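Side-chain contacts in 6-aminohexanoate-cyclic-dimer hydrolase (PDB 3A2Q), which hydrolyses the cyclic dimer of 6-aminohexanoate, a by-product of nylon-6 manufacture, to the linear dimer: residues A[30-33]-A[34-38]; A[243-246]-A[247-251]; A[460-463]-A[464-467]. The protein carries 1 engineered substitution. One frame throughout, in Å; residues are numbered along the deposited sequence.

Contact 1: residues A[30-33]-A[34-38]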
ATOM      1  N   ALA A  30      -4.168   8.518 -24.680  1.00 43.60           N
ATOM      2  CA  ALA A  30      -4.637   9.657 -23.903  1.00 42.60           C
ATOM      3  C   ALA A  30      -3.997   9.581 -22.520  1.00 43.15           C
ATOM      4  O   ALA A  30      -3.686  10.605 -21.908  1.00 44.15           O
ATOM      5  CB  ALA A  30      -6.157   9.625 -23.782  1.00 39.51           C
ATOM      6  N   THR A  31      -3.796   8.357 -22.039  1.00 40.38           N
ATOM      7  CA  THR A  31      -3.186   8.136 -20.733  1.00 39.47           C
ATOM      8  C   THR A  31      -1.682   8.409 -20.780  1.00 38.91           C
ATOM      9  O   THR A  31      -1.131   9.039 -19.876  1.00 38.84           O
ATOM     10  CB  THR A  31      -3.433   6.690 -20.247  1.00 39.56           C
ATOM     11  OG1 THR A  31      -4.845   6.455 -20.144  1.00 38.22           O
ATOM     12  CG2 THR A  31      -2.787   6.466 -18.889  1.00 38.86           C
ATOM     13  N   ILE A  32      -1.020   7.938 -21.834  1.00 38.69           N
ATOM     14  CA  ILE A  32       0.418   8.152 -21.983  1.00 41.18           C
ATOM     15  C   ILE A  32       0.735   9.644 -22.105  1.00 41.88           C
ATOM     16  O   ILE A  32       1.704  10.131 -21.519  1.00 42.25           O
ATOM     17  CB  ILE A  32       0.973   7.418 -23.230  1.00 43.56           C
ATOM     18  CG1 ILE A  32       0.788   5.908 -23.071  1.00 43.08           C
ATOM     19  CG2 ILE A  32       2.448   7.745 -23.414  1.00 42.75           C
ATOM     20  CD1 ILE A  32       1.260   5.099 -24.259  1.00 43.60           C
ATOM     21  N   ALA A  33      -0.084  10.366 -22.864  1.00 41.54           N
ATOM     22  CA  ALA A  33       0.119  11.798 -23.047  1.00 42.43           C
ATOM     23  C   ALA A  33       0.030  12.492 -21.693  1.00 42.79           C
ATOM     24  O   ALA A  33       0.871  13.326 -21.350  1.00 42.39           O
ATOM     25  CB  ALA A  33      -0.936  12.359 -23.993  1.00 41.18           C
ATOM     26  N   HIS A  34      -0.995  12.132 -20.925  1.00 41.53           N
ATOM     27  CA  HIS A  34      -1.209  12.706 -19.604  1.00 39.83           C
ATOM     28  C   HIS A  34      -0.003  12.435 -18.707  1.00 38.39           C
ATOM     29  O   HIS A  34       0.461  13.321 -17.988  1.00 39.36           O
ATOM     30  CB  HIS A  34      -2.476  12.114 -18.983  1.00 38.88           C
ATOM     31  CG  HIS A  34      -2.796  12.656 -17.626  1.00 41.32           C
ATOM     32  ND1 HIS A  34      -3.031  13.994 -17.394  1.00 42.28           N
ATOM     33  CD2 HIS A  34      -2.919  12.040 -16.427  1.00 40.30           C
ATOM     34  CE1 HIS A  34      -3.286  14.178 -16.112  1.00 43.77           C
ATOM     35  NE2 HIS A  34      -3.224  13.008 -15.502  1.00 44.08           N
ATOM     36  N   VAL A  35       0.506  11.209 -18.756  1.00 37.68           N
ATOM     37  CA  VAL A  35       1.665  10.826 -17.955  1.00 37.14           C
ATOM     38  C   VAL A  35       2.872  11.694 -18.310  1.00 38.56           C
ATOM     39  O   VAL A  35       3.561  12.214 -17.432  1.00 38.72           O
ATOM     40  CB  VAL A  35       2.029   9.337 -18.182  1.00 37.29           C
ATOM     41  CG1 VAL A  35       3.330   8.998 -17.482  1.00 36.37           C
ATOM     42  CG2 VAL A  35       0.915   8.448 -17.661  1.00 39.09           C
ATOM     43  N   GLN A  36       3.123  11.850 -19.605  1.00 40.85           N
ATOM     44  CA  GLN A  36       4.250  12.650 -20.077  1.00 41.10           C
ATOM     45  C   GLN A  36       4.187  14.103 -19.614  1.00 40.70           C
ATOM     46  O   GLN A  36       5.218  14.722 -19.339  1.00 42.18           O
ATOM     47  CB  GLN A  36       4.305  12.606 -21.603  1.00 40.24           C
ATOM     48  CG  GLN A  36       4.480  11.209 -22.164  1.00 40.54           C
ATOM     49  CD  GLN A  36       4.589  11.204 -23.671  1.00 45.53           C
ATOM     50  OE1 GLN A  36       3.679  11.648 -24.375  1.00 44.69           O
ATOM     51  NE2 GLN A  36       5.709  10.701 -24.178  1.00 48.66           N
ATOM     52  N   ALA A  37       2.977  14.639 -19.525  1.00 40.59           N
ATOM     53  CA  ALA A  37       2.769  16.023 -19.113  1.00 40.46           C
ATOM     54  C   ALA A  37       2.820  16.266 -17.606  1.00 42.33           C
ATOM     55  O   ALA A  37       3.459  17.213 -17.140  1.00 39.04           O
ATOM     56  CB  ALA A  37       1.436  16.518 -19.661  1.00 38.94           C
ATOM     57  N   VAL A  38       2.148  15.403 -16.849  1.00 41.76           N
ATOM     58  CA  VAL A  38       2.067  15.542 -15.397  1.00 40.66           C
ATOM     59  C   VAL A  38       3.152  14.857 -14.568  1.00 38.33           C
ATOM     60  O   VAL A  38       3.616  15.417 -13.575  1.00 35.65           O
ATOM     61  CB  VAL A  38       0.679  15.058 -14.899  1.00 44.13           C
ATOM     62  CG1 VAL A  38       0.656  14.959 -13.385  1.00 47.76           C
ATOM     63  CG2 VAL A  38      -0.395  16.018 -15.377  1.00 46.33           C
TER

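Contact 2: residues A[243-246]-A[247-251]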
ATOM      1  N   ALA A 243     -13.992 -16.649   0.046  1.00 35.10           N
ATOM      2  CA  ALA A 243     -15.280 -15.971   0.011  1.00 37.36           C
ATOM      3  C   ALA A 243     -16.223 -16.853  -0.798  1.00 36.10           C
ATOM      4  O   ALA A 243     -15.790 -17.569  -1.698  1.00 36.69           O
ATOM      5  CB  ALA A 243     -15.144 -14.603  -0.651  1.00 37.69           C
ATOM      6  N   SER A 244     -17.510 -16.793  -0.484  1.00 40.62           N
ATOM      7  CA  SER A 244     -18.498 -17.608  -1.180  1.00 44.79           C
ATOM      8  C   SER A 244     -18.901 -17.023  -2.529  1.00 46.35           C
ATOM      9  O   SER A 244     -19.374 -17.741  -3.412  1.00 47.41           O
ATOM     10  CB  SER A 244     -19.741 -17.762  -0.303  1.00 49.51           C
ATOM     11  OG  SER A 244     -20.255 -16.491   0.059  1.00 54.54           O
ATOM     12  N   ARG A 245     -18.699 -15.721  -2.687  1.00 45.75           N
ATOM     13  CA  ARG A 245     -19.073 -15.025  -3.912  1.00 44.31           C
ATOM     14  C   ARG A 245     -17.959 -14.067  -4.326  1.00 41.14           C
ATOM     15  O   ARG A 245     -17.150 -13.656  -3.496  1.00 41.55           O
ATOM     16  CB  ARG A 245     -20.341 -14.221  -3.639  1.00 49.37           C
ATOM     17  CG  ARG A 245     -21.335 -14.164  -4.770  1.00 65.25           C
ATOM     18  CD  ARG A 245     -22.400 -13.121  -4.456  1.00 74.19           C
ATOM     19  NE  ARG A 245     -22.807 -13.135  -3.050  1.00 77.67           N
ATOM     20  CZ  ARG A 245     -23.450 -14.137  -2.457  1.00 79.99           C
ATOM     21  NH1 ARG A 245     -23.771 -15.227  -3.143  1.00 83.25           N
ATOM     22  NH2 ARG A 245     -23.776 -14.047  -1.174  1.00 78.30           N
ATOM     23  N   PRO A 246     -17.890 -13.707  -5.618  1.00 38.03           N
ATOM     24  CA  PRO A 246     -16.832 -12.778  -6.030  1.00 36.21           C
ATOM     25  C   PRO A 246     -17.082 -11.442  -5.333  1.00 33.51           C
ATOM     26  O   PRO A 246     -18.229 -11.066  -5.101  1.00 35.64           O
ATOM     27  CB  PRO A 246     -17.009 -12.692  -7.544  1.00 38.51           C
ATOM     28  CG  PRO A 246     -17.639 -14.018  -7.894  1.00 37.00           C
ATOM     29  CD  PRO A 246     -18.632 -14.213  -6.784  1.00 39.78           C
ATOM     30  N   TYR A 247     -16.016 -10.728  -4.993  1.00 31.06           N
ATOM     31  CA  TYR A 247     -16.168  -9.455  -4.302  1.00 32.07           C
ATOM     32  C   TYR A 247     -16.946  -8.400  -5.080  1.00 30.27           C
ATOM     33  O   TYR A 247     -17.668  -7.603  -4.487  1.00 32.32           O
ATOM     34  CB  TYR A 247     -14.792  -8.923  -3.907  1.00 30.80           C
ATOM     35  CG  TYR A 247     -14.137  -9.787  -2.862  1.00 26.41           C
ATOM     36  CD1 TYR A 247     -14.633  -9.828  -1.559  1.00 30.48           C
ATOM     37  CD2 TYR A 247     -13.055 -10.603  -3.181  1.00 24.14           C
ATOM     38  CE1 TYR A 247     -14.068 -10.667  -0.596  1.00 26.60           C
ATOM     39  CE2 TYR A 247     -12.484 -11.444  -2.229  1.00 29.98           C
ATOM     40  CZ  TYR A 247     -12.998 -11.468  -0.938  1.00 27.72           C
ATOM     41  OH  TYR A 247     -12.437 -12.287   0.011  1.00 30.80           O
ATOM     42  N   ALA A 248     -16.810  -8.392  -6.399  1.00 32.90           N
ATOM     43  CA  ALA A 248     -17.530  -7.415  -7.211  1.00 34.59           C
ATOM     44  C   ALA A 248     -19.042  -7.589  -7.055  1.00 36.44           C
ATOM     45  O   ALA A 248     -19.809  -6.659  -7.296  1.00 35.61           O
ATOM     46  CB  ALA A 248     -17.136  -7.554  -8.672  1.00 35.80           C
ATOM     47  N   GLN A 249     -19.459  -8.781  -6.642  1.00 37.65           N
ATOM     48  CA  GLN A 249     -20.875  -9.079  -6.448  1.00 42.19           C
ATOM     49  C   GLN A 249     -21.363  -8.804  -5.026  1.00 42.37           C
ATOM     50  O   GLN A 249     -22.457  -8.274  -4.829  1.00 45.57           O
ATOM     51  CB  GLN A 249     -21.156 -10.547  -6.785  1.00 47.34           C
ATOM     52  CG  GLN A 249     -21.027 -10.909  -8.255  1.00 53.71           C
ATOM     53  CD  GLN A 249     -21.276 -12.388  -8.510  1.00 58.10           C
ATOM     54  OE1 GLN A 249     -22.248 -12.963  -8.012  1.00 56.88           O
ATOM     55  NE2 GLN A 249     -20.400 -13.010  -9.294  1.00 60.15           N
ATOM     56  N   GLY A 250     -20.552  -9.168  -4.040  1.00 42.70           N
ATOM     57  CA  GLY A 250     -20.937  -8.980  -2.651  1.00 44.62           C
ATOM     58  C   GLY A 250     -20.886  -7.563  -2.112  1.00 45.07           C
ATOM     59  O   GLY A 250     -21.537  -7.253  -1.111  1.00 43.10           O
ATOM     60  N   ILE A 251     -20.120  -6.702  -2.772  1.00 46.03           N
ATOM     61  CA  ILE A 251     -19.969  -5.313  -2.344  1.00 43.33           C
ATOM     62  C   ILE A 251     -21.294  -4.568  -2.162  1.00 43.92           C
ATOM     63  O   ILE A 251     -21.386  -3.642  -1.351  1.00 41.99           O
ATOM     64  CB  ILE A 251     -19.074  -4.536  -3.343  1.00 40.85           C
ATOM     65  CG1 ILE A 251     -18.960  -3.072  -2.925  1.00 38.02           C
ATOM     66  CG2 ILE A 251     -19.639  -4.657  -4.748  1.00 41.40           C
ATOM     67  CD1 ILE A 251     -18.131  -2.237  -3.874  1.00 41.32           C
TER

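Contact 3: residues A[460-463]-A[464-467]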
ATOM      1  N   GLU A 460     -12.971  -9.393   3.929  1.00 24.35           N
ATOM      2  CA  GLU A 460     -12.960  -8.276   2.992  1.00 23.50           C
ATOM      3  C   GLU A 460     -14.383  -8.028   2.502  1.00 26.57           C
ATOM      4  O   GLU A 460     -14.734  -6.912   2.131  1.00 25.24           O
ATOM      5  CB  GLU A 460     -12.060  -8.576   1.791  1.00 24.80           C
ATOM      6  CG  GLU A 460     -10.582  -8.352   2.050  1.00 25.96           C
ATOM      7  CD  GLU A 460      -9.866  -9.598   2.516  1.00 26.81           C
ATOM      8  OE1 GLU A 460     -10.407 -10.311   3.382  1.00 26.31           O
ATOM      9  OE2 GLU A 460      -8.753  -9.853   2.016  1.00 23.70           O
ATOM     10  N   ASP A 461     -15.209  -9.072   2.500  1.00 26.14           N
ATOM     11  CA  ASP A 461     -16.585  -8.911   2.048  1.00 28.06           C
ATOM     12  C   ASP A 461     -17.313  -7.856   2.884  1.00 26.58           C
ATOM     13  O   ASP A 461     -17.934  -6.949   2.330  1.00 28.77           O
ATOM     14  CB  ASP A 461     -17.328 -10.258   2.081  1.00 32.51           C
ATOM     15  CG  ASP A 461     -17.377 -10.873   3.467  1.00 36.10           C
ATOM     16  OD1 ASP A 461     -16.316 -10.987   4.115  1.00 33.53           O
ATOM     17  OD2 ASP A 461     -18.483 -11.256   3.905  1.00 41.96           O
ATOM     18  N   LEU A 462     -17.229  -7.963   4.208  1.00 25.83           N
ATOM     19  CA  LEU A 462     -17.873  -6.996   5.094  1.00 26.06           C
ATOM     20  C   LEU A 462     -17.189  -5.644   4.962  1.00 26.34           C
ATOM     21  O   LEU A 462     -17.843  -4.597   4.914  1.00 24.31           O
ATOM     22  CB  LEU A 462     -17.780  -7.444   6.553  1.00 30.99           C
ATOM     23  CG  LEU A 462     -18.580  -8.665   7.001  1.00 37.76           C
ATOM     24  CD1 LEU A 462     -18.338  -8.891   8.492  1.00 41.69           C
ATOM     25  CD2 LEU A 462     -20.065  -8.442   6.728  1.00 40.80           C
ATOM     26  N   LEU A 463     -15.864  -5.676   4.894  1.00 25.49           N
ATOM     27  CA  LEU A 463     -15.091  -4.448   4.780  1.00 24.58           C
ATOM     28  C   LEU A 463     -15.479  -3.633   3.549  1.00 25.84           C
ATOM     29  O   LEU A 463     -15.722  -2.434   3.653  1.00 28.02           O
ATOM     30  CB  LEU A 463     -13.597  -4.773   4.735  1.00 26.80           C
ATOM     31  CG  LEU A 463     -12.640  -3.581   4.740  1.00 27.11           C
ATOM     32  CD1 LEU A 463     -12.802  -2.783   6.034  1.00 31.50           C
ATOM     33  CD2 LEU A 463     -11.223  -4.090   4.599  1.00 29.10           C
ATOM     34  N   LEU A 464     -15.540  -4.280   2.389  1.00 25.95           N
ATOM     35  CA  LEU A 464     -15.886  -3.584   1.153  1.00 25.72           C
ATOM     36  C   LEU A 464     -17.336  -3.137   1.164  1.00 27.53           C
ATOM     37  O   LEU A 464     -17.696  -2.151   0.521  1.00 25.90           O
ATOM     38  CB  LEU A 464     -15.624  -4.478  -0.060  1.00 24.92           C
ATOM     39  CG  LEU A 464     -14.158  -4.845  -0.305  1.00 29.88           C
ATOM     40  CD1 LEU A 464     -14.051  -5.848  -1.436  1.00 31.28           C
ATOM     41  CD2 LEU A 464     -13.367  -3.589  -0.619  1.00 38.20           C
ATOM     42  N   GLN A 465     -18.173  -3.865   1.895  1.00 26.57           N
ATOM     43  CA  GLN A 465     -19.578  -3.505   1.994  1.00 23.98           C
ATOM     44  C   GLN A 465     -19.732  -2.196   2.766  1.00 27.87           C
ATOM     45  O   GLN A 465     -20.438  -1.285   2.326  1.00 27.20           O
ATOM     46  CB  GLN A 465     -20.354  -4.634   2.672  1.00 25.31           C
ATOM     47  CG  GLN A 465     -20.697  -5.760   1.717  1.00 28.09           C
ATOM     48  CD  GLN A 465     -21.040  -7.047   2.431  1.00 28.36           C
ATOM     49  OE1 GLN A 465     -21.340  -7.048   3.624  1.00 32.67           O
ATOM     50  NE2 GLN A 465     -21.002  -8.154   1.700  1.00 31.16           N
ATOM     51  N   VAL A 466     -19.063  -2.091   3.911  1.00 25.29           N
ATOM     52  CA  VAL A 466     -19.145  -0.871   4.706  1.00 25.01           C
ATOM     53  C   VAL A 466     -18.390   0.269   4.026  1.00 25.32           C
ATOM     54  O   VAL A 466     -18.774   1.434   4.136  1.00 25.17           O
ATOM     55  CB  VAL A 466     -18.590  -1.084   6.127  1.00 26.14           C
ATOM     56  CG1 VAL A 466     -18.610   0.231   6.900  1.00 26.51           C
ATOM     57  CG2 VAL A 466     -19.443  -2.109   6.856  1.00 31.37           C
ATOM     58  N   ALA A 467     -17.323  -0.064   3.314  1.00 23.72           N
ATOM     59  CA  ALA A 467     -16.562   0.963   2.622  1.00 25.70           C
ATOM     60  C   ALA A 467     -17.479   1.574   1.564  1.00 29.17           C
ATOM     61  O   ALA A 467     -17.466   2.781   1.332  1.00 27.35           O
ATOM     62  CB  ALA A 467     -15.326   0.356   1.966  1.00 27.37           C
TER
HETATM   63  O   HOH W   1     -21.127 -10.964   3.146  1.00 51.36           O

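Contact 1: residues A[30-33]-A[34-38]
Ile32 and Gln36 meet one helical turn apart, and their side chains cross obliquely. The branch of Ile32 that touches is the methyl CG2. It lies 4.1 Å from Gln36 CD, the amide carbon. Gln36 CG is anti to its own carbonyl carbon (chi1 -60°), and this turns the chain back toward the preceding turn. CG therefore comes within 3.0 Å of Ile32 O, a tight approach. The same oxygen accepts the backbone N-H of Gln36, with Gln36 N 2.9 Å from Ile32 O, so one carbonyl is met by both an amide and a methylene. Val35 repeats the pattern one residue earlier: its methyl CG2 sits 3.1 Å from Thr31 O, which also accepts the N-H of Val35. All this belongs to helix 24-42 of the amidase fold, which packs on the mixed sheet through Leu115 of strand 113-118. Thr31, Ile32 and Val35 all touch that leucine, and Phe50 of helix 50-59 meets Ile32 and Val35. His34 leaves the helix in another direction. Its CB is 3.5 Å from both Ala30 O and Thr31 O. His34 CG is anti to its backbone N (chi1 -179°), which places the ring beside the next turn. There Val38 CB stands 4.2 Å above the ring plane, nearer the ring's margin than its centre. The ring's NE2 hydrogen-bonds to Ala160 O, while Thr31 OG1 hydrogen-bonds to Leu27 O.

Contact 2: residues A[243-246]-A[247-251]
Pro246 is the N-cap of the short helix 247-250, and its ring meets the side chain of Gln249 in the first turn. Gln249 NE2 lies 3.3 Å from both CG and CD of Pro246. The OE1 side of the same amide turns to Arg245: Gln249 OE1 is 3.6 Å from both CG and CD of Arg245. Arg245 and Gln249 cross at about a right angle, with guanidinium and amide planes 39° apart. The Gln249 amide thus sits across the proline ring and the arginine methylenes. Gln249 also touches a crystal neighbour, so the lattice may influence its pose. At the backbone, Pro246 O accepts two N-H groups. Gly250 N lies in the carbonyl plane at 3.2 Å from Pro246 O, whereas Gln249 N approaches from well above that plane. Tyr247 CB leads away from the loop. Tyr247 CG is anti to the carbonyl carbon (chi1 -67°), and the ring runs back so that its phenol end meets Ala243. Ala243 CB lies 3.6 Å from Tyr247 OH and 3.8 Å from Tyr247 CZ. Ala223 and Leu226 of helix 219-229 and Leu464 of helix 460-473 also touch this tyrosine. Replacing the tyrosine by an alanine is likely to open a gap between those two helices and to leave the Ala243 methyl without the phenol end it packs on. Further out, Glu253 OE2 forms a salt bridge with Arg245 NE. Asp227 positions the start of the helix: its OD1 takes the N-H of Tyr247 and its OD2 that of Ala248.

Contact 3: residues A[460-463]-A[464-467]
The flat amide of Gln465 has Asp461 O over one face, 3.1 Å from Gln465 CD and almost directly above that carbon. At the oxygen end of the amide, Leu462 CD2 lies 3.6 Å from Gln465 OE1 and approaches at a slant. At the nitrogen end, a water accepts from Gln465 NE2 and donates to Asp461 OD2, 2.8 Å from the water oxygen. Gln465 CG is anti to its carbonyl carbon (chi1 -81°), and the chain runs back extended, which lays the amide over the previous turn. Asp461 O also accepts the backbone N-H of Gln465, at 3.1 Å from Gln465 N. This is the first part of helix 460-473. On another side, Glu460 O accepts the N-H of Leu464, and Leu464 CG comes 3.2 Å from the same Glu460 O. Leu464 continues onto Ile222 and Leu226 of helix 219-229. The Glu460 carboxylate leads away, with OE2 in a salt bridge to Arg193 and OE1 hydrogen-bonded to Thr190. Asp461 OD2 also forms a salt bridge with Arg459 NH2. Gln465 NE2 hydrogen-bonds to Gly250 O. The amide nitrogen thus serves both a carbonyl and the water, which is likely to limit its rotation.

How the contacts relate
All three contacts are local turns that follow one another along the chain. None encloses or crosses another, and none closes a long loop. Contact 1 comes first, on helix 24-42, near the edge of the sheet that holds strands 113-118 and 45-48. Contact 2 follows helix 219-229 and leads toward strand 259-262. Contact 3 comes late, where helix 460-473 begins after strand 448-455. Contact 1 stands apart, with its centre about 34 Å from that of contact 2. Contacts 2 and 3 touch despite the long sequence between them. Tyr247 CE1 lies 3.7 Å from Asp461 N, and Ile251 CG1 lies 3.8 Å from Leu464 O. Both also pack on helix 219-229.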